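Local atomic coordinates of putative glutathione S-transferase (PDB entry 3M1G), a protein that probably acts as a glutathione transferase of the Omega-like, ECM4-like group. Residues F284-F295 and E353-Q361. Numbering follows the deposited sequence.
Sequences FQTPGFGDTTDF and EVKNPEPFQ
The side-chain amide of Gln361 reaches between two backbone carbonyls of 284-295. Gln361 NE2 gives a nearly straight hydrogen bond to Thr293 O (2.8 Å, 171° at the hydrogen), with donor and acceptor lying in each other's planes, and a weak, bent one to Gly290 O. Gln361 OE1 turns back to its own segment and accepts from Glu358 N (2.9 Å), tying the amide to the start of the type I turn 358-361, so that both ends of the amide fix its rotation. This is the tightly packed part. Phe284 CZ meets Phe360 CE1 at 3.6 Å; CE1 and CZ of Phe284 lie near the plane of the Phe360 ring, at its edge, though the pair as a whole is oblique, planes 59° apart. Glu358 CG lies against Phe295 CD2. Val354 CG2 sits against Asp291 O (3.4 Å) and Thr293 O. A water taking the N-H of Phe295 lies near Asn356 O and Gln361 OE1.

Toward the exposed Lys355, on the solvent side, the contact becomes polar and watery. With its CG anti to the backbone N (chi1 -172°), Asp294 sends OD2 out to Asn356: Asn356 ND2 meets the syn lone pair of Asp294 OD2 at 2.9 Å, while Asn356 N approaches from above the carboxylate plane. One water links Asp294 OD2 to Lys355 N, and a second joins Asp291 O to Val354 N. Asp294 OD1 caps Glu297 N, making Asp294 the N-cap of helix 295-305.

The contact thus fastens the C-terminal tail onto the connection between helices 274-284 and 295-305 of the GST C-terminal domain. Behind that connection, Thr292 packs on helix 71-83 of the thioredoxin-like domain and Asp291 forms a salt bridge with its Arg81, while Phe284 and Phe295 lean on helix 243-253.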
ATOM      1  N   PHE A 284      20.627   0.385   2.613  1.00 21.61           N
ATOM      2  CA  PHE A 284      20.177   1.123   3.792  1.00 21.44           C
ATOM      3  C   PHE A 284      21.147   0.958   4.946  1.00 21.98           C
ATOM      4  O   PHE A 284      21.464   1.917   5.629  1.00 22.47           O
ATOM      5  CB  PHE A 284      18.762   0.706   4.239  1.00 22.38           C
ATOM      6  CG  PHE A 284      18.262   1.471   5.434  1.00 20.02           C
ATOM      7  CD1 PHE A 284      18.560   1.048   6.729  1.00 23.93           C
ATOM      8  CD2 PHE A 284      17.514   2.641   5.259  1.00 20.76           C
ATOM      9  CE1 PHE A 284      18.139   1.792   7.855  1.00 23.75           C
ATOM     10  CE2 PHE A 284      17.063   3.376   6.372  1.00 21.14           C
ATOM     11  CZ  PHE A 284      17.382   2.941   7.672  1.00 21.77           C
ATOM     12  N   GLN A 285      21.620  -0.257   5.137  1.00 22.96           N
ATOM     13  CA  GLN A 285      22.511  -0.603   6.256  1.00 22.64           C
ATOM     14  C   GLN A 285      23.953  -0.162   6.031  1.00 23.10           C
ATOM     15  O   GLN A 285      24.778  -0.348   6.902  1.00 21.23           O
ATOM     16  CB  GLN A 285      22.439  -2.099   6.542  1.00 22.61           C
ATOM     17  CG  GLN A 285      21.015  -2.547   6.930  1.00 22.92           C
ATOM     18  CD  GLN A 285      20.801  -4.037   6.948  1.00 23.56           C
ATOM     19  OE1 GLN A 285      21.748  -4.823   6.890  1.00 24.00           O
ATOM     20  NE2 GLN A 285      19.525  -4.447   7.030  1.00 20.26           N
ATOM     21  N   THR A 286      24.233   0.486   4.901  1.00 23.10           N
ATOM     22  CA  THR A 286      25.584   0.977   4.578  1.00 22.51           C
ATOM     23  C   THR A 286      25.702   2.447   4.987  1.00 22.78           C
ATOM     24  O   THR A 286      24.769   3.238   4.799  1.00 22.15           O
ATOM     25  CB  THR A 286      25.848   0.829   3.062  1.00 23.43           C
ATOM     26  OG1 THR A 286      25.665  -0.549   2.690  1.00 23.69           O
ATOM     27  CG2 THR A 286      27.258   1.318   2.649  1.00 21.55           C
ATOM     28  N   PRO A 287      26.863   2.841   5.536  1.00 23.58           N
ATOM     29  CA  PRO A 287      27.084   4.254   5.837  1.00 23.73           C
ATOM     30  C   PRO A 287      26.790   5.166   4.673  1.00 23.31           C
ATOM     31  O   PRO A 287      27.062   4.806   3.531  1.00 23.73           O
ATOM     32  CB  PRO A 287      28.588   4.298   6.206  1.00 24.11           C
ATOM     33  CG  PRO A 287      28.828   2.980   6.814  1.00 25.08           C
ATOM     34  CD  PRO A 287      27.994   2.008   5.980  1.00 23.45           C
ATOM     35  N   GLY A 288      26.224   6.338   4.965  1.00 23.05           N
ATOM     36  CA  GLY A 288      25.846   7.293   3.933  1.00 23.34           C
ATOM     37  C   GLY A 288      24.388   7.186   3.492  1.00 23.27           C
ATOM     38  O   GLY A 288      23.785   8.170   3.064  1.00 23.27           O
ATOM     39  N   PHE A 289      23.823   5.997   3.626  1.00 22.80           N
ATOM     40  CA  PHE A 289      22.487   5.695   3.084  1.00 22.32           C
ATOM     41  C   PHE A 289      21.429   5.858   4.221  1.00 21.65           C
ATOM     42  O   PHE A 289      20.780   6.913   4.327  1.00 22.39           O
ATOM     43  CB  PHE A 289      22.498   4.291   2.450  1.00 21.45           C
ATOM     44  CG  PHE A 289      23.274   4.203   1.148  1.00 21.10           C
ATOM     45  CD1 PHE A 289      24.631   3.945   1.143  1.00 21.22           C
ATOM     46  CD2 PHE A 289      22.634   4.356  -0.073  1.00 19.83           C
ATOM     47  CE1 PHE A 289      25.345   3.852  -0.041  1.00 19.61           C
ATOM     48  CE2 PHE A 289      23.346   4.252  -1.294  1.00 20.65           C
ATOM     49  CZ  PHE A 289      24.721   4.014  -1.270  1.00 20.53           C
ATOM     50  N   GLY A 290      21.297   4.861   5.090  1.00 22.16           N
ATOM     51  CA  GLY A 290      20.312   4.901   6.159  1.00 22.11           C
ATOM     52  C   GLY A 290      20.494   6.060   7.110  1.00 22.48           C
ATOM     53  O   GLY A 290      19.517   6.615   7.611  1.00 21.63           O
ATOM     54  N   ASP A 291      21.744   6.468   7.329  1.00 22.39           N
ATOM     55  CA  ASP A 291      22.032   7.526   8.294  1.00 22.69           C
ATOM     56  C   ASP A 291      21.830   8.911   7.698  1.00 22.48           C
ATOM     57  O   ASP A 291      22.121   9.897   8.352  1.00 21.99           O
ATOM     58  CB  ASP A 291      23.432   7.323   8.976  1.00 23.99           C
ATOM     59  CG  ASP A 291      24.643   7.475   8.006  1.00 26.01           C
ATOM     60  OD1 ASP A 291      24.471   7.727   6.780  1.00 28.18           O
ATOM     61  OD2 ASP A 291      25.810   7.349   8.507  1.00 28.30           O
ATOM     62  N   THR A 292      21.374   8.995   6.440  1.00 21.33           N
ATOM     63  CA  THR A 292      20.904  10.252   5.890  1.00 20.75           C
ATOM     64  C   THR A 292      19.377  10.187   5.534  1.00 21.69           C
ATOM     65  O   THR A 292      18.842  11.103   4.858  1.00 21.04           O
ATOM     66  CB  THR A 292      21.719  10.654   4.675  1.00 21.35           C
ATOM     67  OG1 THR A 292      21.556   9.701   3.611  1.00 20.89           O
ATOM     68  CG2 THR A 292      23.271  10.769   5.032  1.00 19.32           C
ATOM     69  N   THR A 293      18.706   9.103   5.953  1.00 20.73           N
ATOM     70  CA  THR A 293      17.308   8.851   5.576  1.00 21.04           C
ATOM     71  C   THR A 293      16.412   9.144   6.781  1.00 21.32           C
ATOM     72  O   THR A 293      16.495   8.436   7.800  1.00 20.87           O
ATOM     73  CB  THR A 293      17.113   7.403   5.117  1.00 22.18           C
ATOM     74  OG1 THR A 293      17.986   7.135   4.017  1.00 20.69           O
ATOM     75  CG2 THR A 293      15.640   7.125   4.676  1.00 19.68           C
ATOM     76  N   ASP A 294      15.607  10.201   6.669  1.00 21.15           N
ATOM     77  CA  ASP A 294      14.666  10.598   7.722  1.00 21.75           C
ATOM     78  C   ASP A 294      13.242  10.288   7.255  1.00 21.91           C
ATOM     79  O   ASP A 294      12.646  11.038   6.460  1.00 21.69           O
ATOM     80  CB  ASP A 294      14.834  12.081   8.075  1.00 20.98           C
ATOM     81  CG  ASP A 294      14.007  12.509   9.311  1.00 24.51           C
ATOM     82  OD1 ASP A 294      12.899  11.970   9.472  1.00 24.35           O
ATOM     83  OD2 ASP A 294      14.482  13.394  10.097  1.00 25.13           O
ATOM     84  N   PHE A 295      12.713   9.168   7.734  1.00 21.90           N
ATOM     85  CA  PHE A 295      11.416   8.683   7.251  1.00 22.18           C
ATOM     86  C   PHE A 295      10.267   9.612   7.637  1.00 22.69           C
ATOM     87  O   PHE A 295       9.316   9.761   6.872  1.00 23.58           O
ATOM     88  CB  PHE A 295      11.146   7.267   7.736  1.00 21.83           C
ATOM     89  CG  PHE A 295      11.977   6.221   7.053  1.00 20.69           C
ATOM     90  CD1 PHE A 295      11.714   5.859   5.757  1.00 20.90           C
ATOM     91  CD2 PHE A 295      13.006   5.581   7.727  1.00 19.49           C
ATOM     92  CE1 PHE A 295      12.452   4.876   5.139  1.00 19.78           C
ATOM     93  CE2 PHE A 295      13.747   4.621   7.129  1.00 19.79           C
ATOM     94  CZ  PHE A 295      13.468   4.253   5.814  1.00 22.28           C
ATOM     95  N   GLU A 353      22.949  14.781  11.688  1.00 23.84           N
ATOM     96  CA  GLU A 353      22.304  13.477  11.950  1.00 24.11           C
ATOM     97  C   GLU A 353      20.795  13.501  11.672  1.00 23.34           C
ATOM     98  O   GLU A 353      20.190  14.544  11.648  1.00 22.84           O
ATOM     99  CB  GLU A 353      22.580  13.012  13.387  1.00 24.70           C
ATOM    100  CG  GLU A 353      21.793  13.708  14.487  1.00 27.07           C
ATOM    101  CD  GLU A 353      22.288  15.138  14.846  1.00 31.76           C
ATOM    102  OE1 GLU A 353      23.357  15.603  14.363  1.00 32.23           O
ATOM    103  OE2 GLU A 353      21.565  15.800  15.628  1.00 35.28           O
ATOM    104  N   VAL A 354      20.211  12.337  11.444  1.00 23.50           N
ATOM    105  CA  VAL A 354      18.771  12.218  11.217  1.00 24.08           C
ATOM    106  C   VAL A 354      18.067  12.662  12.509  1.00 24.52           C
ATOM    107  O   VAL A 354      18.413  12.208  13.583  1.00 24.14           O
ATOM    108  CB  VAL A 354      18.413  10.787  10.827  1.00 24.45           C
ATOM    109  CG1 VAL A 354      16.908  10.498  10.991  1.00 22.02           C
ATOM    110  CG2 VAL A 354      18.903  10.528   9.405  1.00 23.36           C
ATOM    111  N   LYS A 355      17.176  13.636  12.378  1.00 25.40           N
ATOM    112  CA  LYS A 355      16.496  14.248  13.519  1.00 27.48           C
ATOM    113  C   LYS A 355      15.395  13.333  14.048  1.00 27.19           C
ATOM    114  O   LYS A 355      15.140  13.316  15.248  1.00 25.66           O
ATOM    115  CB  LYS A 355      15.923  15.622  13.133  1.00 28.23           C
ATOM    116  CG  LYS A 355      16.969  16.645  12.692  1.00 32.61           C
ATOM    117  CD  LYS A 355      17.839  17.095  13.868  1.00 37.12           C
ATOM    118  CE  LYS A 355      18.792  18.229  13.478  1.00 39.14           C
ATOM    119  NZ  LYS A 355      19.559  18.663  14.652  1.00 39.65           N
ATOM    120  N   ASN A 356      14.790  12.534  13.170  1.00 26.35           N
ATOM    121  CA  ASN A 356      13.713  11.620  13.577  1.00 27.45           C
ATOM    122  C   ASN A 356      14.066  10.133  13.366  1.00 27.46           C
ATOM    123  O   ASN A 356      13.462   9.448  12.546  1.00 27.56           O
ATOM    124  CB  ASN A 356      12.430  11.991  12.814  1.00 27.36           C
ATOM    125  CG  ASN A 356      12.068  13.465  12.973  1.00 28.23           C
ATOM    126  OD1 ASN A 356      11.440  13.834  13.951  1.00 29.83           O
ATOM    127  ND2 ASN A 356      12.475  14.309  12.020  1.00 28.05           N
ATOM    128  N   PRO A 357      15.051   9.629  14.118  1.00 27.16           N
ATOM    129  CA  PRO A 357      15.509   8.283  13.874  1.00 27.08           C
ATOM    130  C   PRO A 357      14.450   7.247  14.262  1.00 27.63           C
ATOM    131  O   PRO A 357      13.772   7.429  15.256  1.00 27.04           O
ATOM    132  CB  PRO A 357      16.749   8.172  14.774  1.00 27.46           C
ATOM    133  CG  PRO A 357      16.460   9.118  15.923  1.00 27.97           C
ATOM    134  CD  PRO A 357      15.690  10.244  15.295  1.00 27.66           C
ATOM    135  N   GLU A 358      14.293   6.190  13.461  1.00 27.59           N
ATOM    136  CA  GLU A 358      13.529   5.016  13.871  1.00 27.33           C
ATOM    137  C   GLU A 358      14.294   4.281  14.960  1.00 27.62           C
ATOM    138  O   GLU A 358      15.475   4.581  15.168  1.00 26.37           O
ATOM    139  CB  GLU A 358      13.305   4.085  12.679  1.00 27.32           C
ATOM    140  CG  GLU A 358      12.405   4.670  11.604  1.00 29.41           C
ATOM    141  CD  GLU A 358      10.953   4.882  12.105  1.00 34.71           C
ATOM    142  OE1 GLU A 358      10.411   4.011  12.817  1.00 34.55           O
ATOM    143  OE2 GLU A 358      10.354   5.926  11.785  1.00 37.02           O
ATOM    144  N   PRO A 359      13.629   3.327  15.691  1.00 28.66           N
ATOM    145  CA  PRO A 359      14.376   2.675  16.796  1.00 29.41           C
ATOM    146  C   PRO A 359      15.617   1.938  16.275  1.00 29.91           C
ATOM    147  O   PRO A 359      16.561   1.785  16.987  1.00 29.35           O
ATOM    148  CB  PRO A 359      13.352   1.707  17.437  1.00 29.82           C
ATOM    149  CG  PRO A 359      11.975   2.237  17.031  1.00 29.81           C
ATOM    150  CD  PRO A 359      12.196   2.966  15.680  1.00 28.99           C
ATOM    151  N   PHE A 360      15.630   1.529  15.009  1.00 29.88           N
ATOM    152  CA  PHE A 360      16.775   0.796  14.464  1.00 29.62           C
ATOM    153  C   PHE A 360      17.872   1.702  13.847  1.00 30.24           C
ATOM    154  O   PHE A 360      18.893   1.206  13.386  1.00 30.92           O
ATOM    155  CB  PHE A 360      16.269  -0.260  13.443  1.00 30.19           C
ATOM    156  CG  PHE A 360      15.416   0.325  12.327  1.00 28.26           C
ATOM    157  CD1 PHE A 360      16.014   0.865  11.204  1.00 27.32           C
ATOM    158  CD2 PHE A 360      14.024   0.376  12.449  1.00 27.21           C
ATOM    159  CE1 PHE A 360      15.251   1.424  10.186  1.00 26.97           C
ATOM    160  CE2 PHE A 360      13.250   0.927  11.451  1.00 28.59           C
ATOM    161  CZ  PHE A 360      13.854   1.462  10.317  1.00 29.04           C
ATOM    162  N   GLN A 361      17.704   3.026  13.881  1.00 30.03           N
ATOM    163  CA  GLN A 361      18.700   3.946  13.326  1.00 30.07           C
ATOM    164  C   GLN A 361      19.609   4.549  14.423  1.00 30.65           C
ATOM    165  O   GLN A 361      19.105   4.725  15.536  1.00 32.30           O
ATOM    166  CB  GLN A 361      18.005   5.076  12.567  1.00 29.03           C
ATOM    167  CG  GLN A 361      17.477   4.664  11.193  1.00 27.96           C
ATOM    168  CD  GLN A 361      16.806   5.815  10.494  1.00 27.45           C
ATOM    169  OE1 GLN A 361      15.760   6.298  10.942  1.00 25.16           O
ATOM    170  NE2 GLN A 361      17.396   6.267   9.388  1.00 23.86           N
TER
HETATM  171  O   HOH W   1      21.959  10.094  11.095  1.00 24.03           O
HETATM  172  O   HOH W   2      16.723  14.602   9.737  1.00 23.47           O
HETATM  173  O   HOH W   3      13.924   8.112  10.047  1.00 24.14           O